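PDB 3PZ6: leucyl-tRNA synthetase from Giardia intestinalis, which probably attaches leucine to tRNA(Leu) at the expense of ATP, and is represented here by its isolated CP1 editing domain. Local coordinates for residues 82-87 with 183-188. The protein carries 2 engineered substitutions. Numbering follows the deposited sequence.
Sequences LLAATL and IVTSVP
Ile183 packs against the Leu82 side chain and the backbone of Leu83 and Ala84, and gives more surface to this buried contact than any other residue. Its CG1 branch stands beside its own backbone N (chi1 -52°), and the extended chain brings CD1 within 3.9 Å of Leu82 CG, the two side chains crossing at about a right angle. CG2 of Ile183, anti to the backbone N, meets the methyl of Ala84, CB to CG2 3.8 Å. Beyond the CG2 touch, the carbonyl O of Ile183 receives a CA-H···O contact from Ala84 CA at 3.3 Å, bent to 134° at the hydrogen. Strands 79-86 and 183-186 belong to the mixed sheet of the CP1 editing domain, which in class I leucyl-tRNA synthetases is the insertion that deacylates mischarged tRNA(Leu). Here the two short segments run 69° apart, 5.0 Å at their closest, and no hydrogen bond joins them directly; strand 79-86 bonds instead to strand 10-18, and 183-186 to Trp99 of strand 97-100. Thr181 OG1 bridges part of the gap, hydrogen-bonded to Leu83 O and weakly to Ile183 N. Toward Thr86 the fit slackens: Thr185 CG2 reaches Ala84 CB at 3.9 Å, but Thr185 OG1 and Thr86 OG1 stay 4.3 Å apart, the latter bonded to Arg88 N. Partly exposed Ala85 and Val184 mark the more open side, Val184 turning its side chain away from strand 79-86 and onto Trp99.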
loop_
_atom_site.group_PDB
_atom_site.type_symbol
_atom_site.label_atom_id
_atom_site.label_comp_id
_atom_site.label_asym_id
_atom_site.label_seq_id
_atom_site.Cartn_x
_atom_site.Cartn_y
_atom_site.Cartn_z
ATOM N N LEU A 82 1.525 -7.508 -3.310
ATOM C CA LEU A 82 1.413 -7.311 -1.868
ATOM C C LEU A 82 -0.054 -7.043 -1.565
ATOM O O LEU A 82 -0.682 -6.228 -2.238
ATOM C CB LEU A 82 2.280 -6.141 -1.404
ATOM C CG LEU A 82 3.728 -6.449 -1.021
ATOM C CD1 LEU A 82 4.565 -6.843 -2.227
ATOM C CD2 LEU A 82 4.336 -5.250 -0.326
ATOM N N LEU A 83 -0.609 -7.747 -0.582
ATOM C CA LEU A 83 -2.005 -7.532 -0.211
ATOM C C LEU A 83 -2.095 -6.745 1.087
ATOM O O LEU A 83 -1.555 -7.158 2.111
ATOM C CB LEU A 83 -2.783 -8.851 -0.120
ATOM C CG LEU A 83 -4.312 -8.745 -0.189
ATOM C CD1 LEU A 83 -4.779 -8.704 -1.640
ATOM C CD2 LEU A 83 -4.998 -9.887 0.554
ATOM N N ALA A 84 -2.760 -5.596 1.019
ATOM C CA ALA A 84 -2.865 -4.684 2.146
ATOM C C ALA A 84 -4.318 -4.481 2.531
ATOM O O ALA A 84 -5.097 -3.939 1.751
ATOM C CB ALA A 84 -2.224 -3.352 1.800
ATOM N N ALA A 85 -4.679 -4.923 3.732
ATOM C CA ALA A 85 -6.049 -4.780 4.221
ATOM C C ALA A 85 -6.381 -3.315 4.436
ATOM O O ALA A 85 -5.528 -2.539 4.869
ATOM C CB ALA A 85 -6.248 -5.555 5.516
ATOM N N THR A 86 -7.618 -2.944 4.116
ATOM C CA THR A 86 -8.131 -1.610 4.396
ATOM C C THR A 86 -9.635 -1.656 4.640
ATOM O O THR A 86 -10.354 -2.479 4.064
ATOM C CB THR A 86 -7.794 -0.585 3.264
ATOM O OG1 THR A 86 -8.289 0.711 3.621
ATOM C CG2 THR A 86 -8.403 -0.998 1.939
ATOM N N LEU A 87 -10.094 -0.768 5.508
ATOM C CA LEU A 87 -11.509 -0.599 5.765
ATOM C C LEU A 87 -12.011 0.666 5.081
ATOM O O LEU A 87 -13.196 0.990 5.150
ATOM C CB LEU A 87 -11.767 -0.522 7.275
ATOM C CG LEU A 87 -11.620 -1.819 8.084
ATOM C CD1 LEU A 87 -11.627 -1.512 9.577
ATOM C CD2 LEU A 87 -12.719 -2.823 7.726
ATOM N N ILE A 183 0.571 -5.946 5.975
ATOM C CA ILE A 183 0.834 -4.848 5.052
ATOM C C ILE A 183 -0.313 -3.849 5.159
ATOM O O ILE A 183 -1.479 -4.230 5.142
ATOM C CB ILE A 183 0.985 -5.332 3.601
ATOM C CG1 ILE A 183 2.015 -6.465 3.526
ATOM C CG2 ILE A 183 1.395 -4.170 2.677
ATOM C CD1 ILE A 183 1.856 -7.368 2.327
ATOM N N VAL A 184 0.028 -2.570 5.295
ATOM C CA VAL A 184 -0.963 -1.517 5.492
ATOM C C VAL A 184 -0.813 -0.457 4.394
ATOM O O VAL A 184 0.297 -0.208 3.910
ATOM C CB VAL A 184 -0.828 -0.882 6.902
ATOM C CG1 VAL A 184 -1.900 0.149 7.140
ATOM C CG2 VAL A 184 -0.920 -1.947 7.984
ATOM N N THR A 185 -1.929 0.144 3.988
ATOM C CA THR A 185 -1.907 1.237 3.023
ATOM C C THR A 185 -1.453 2.502 3.726
ATOM O O THR A 185 -1.499 2.583 4.959
ATOM C CB THR A 185 -3.299 1.498 2.410
ATOM O OG1 THR A 185 -4.202 1.940 3.434
ATOM C CG2 THR A 185 -3.848 0.245 1.751
ATOM N N SER A 186 -1.000 3.484 2.949
ATOM C CA SER A 186 -0.614 4.765 3.513
ATOM C C SER A 186 -1.290 5.911 2.799
ATOM O O SER A 186 -1.049 6.139 1.612
ATOM C CB SER A 186 0.899 4.954 3.502
ATOM O OG SER A 186 1.258 6.195 4.102
ATOM N N VAL A 187 -2.141 6.625 3.537
ATOM C CA VAL A 187 -2.842 7.790 3.021
ATOM C C VAL A 187 -2.644 8.956 3.999
ATOM O O VAL A 187 -3.517 9.243 4.813
ATOM C CB VAL A 187 -4.342 7.486 2.796
ATOM C CG1 VAL A 187 -5.031 8.641 2.065
ATOM C CG2 VAL A 187 -4.513 6.191 2.016
ATOM N N PRO A 188 -1.474 9.626 3.928
ATOM C CA PRO A 188 -1.074 10.654 4.891
ATOM C C PRO A 188 -2.024 11.837 4.984
ATOM O O PRO A 188 -2.087 12.478 6.024
ATOM C CB PRO A 188 0.277 11.131 4.361
ATOM C CG PRO A 188 0.772 10.039 3.543
ATOM C CD PRO A 188 -0.416 9.380 2.936
#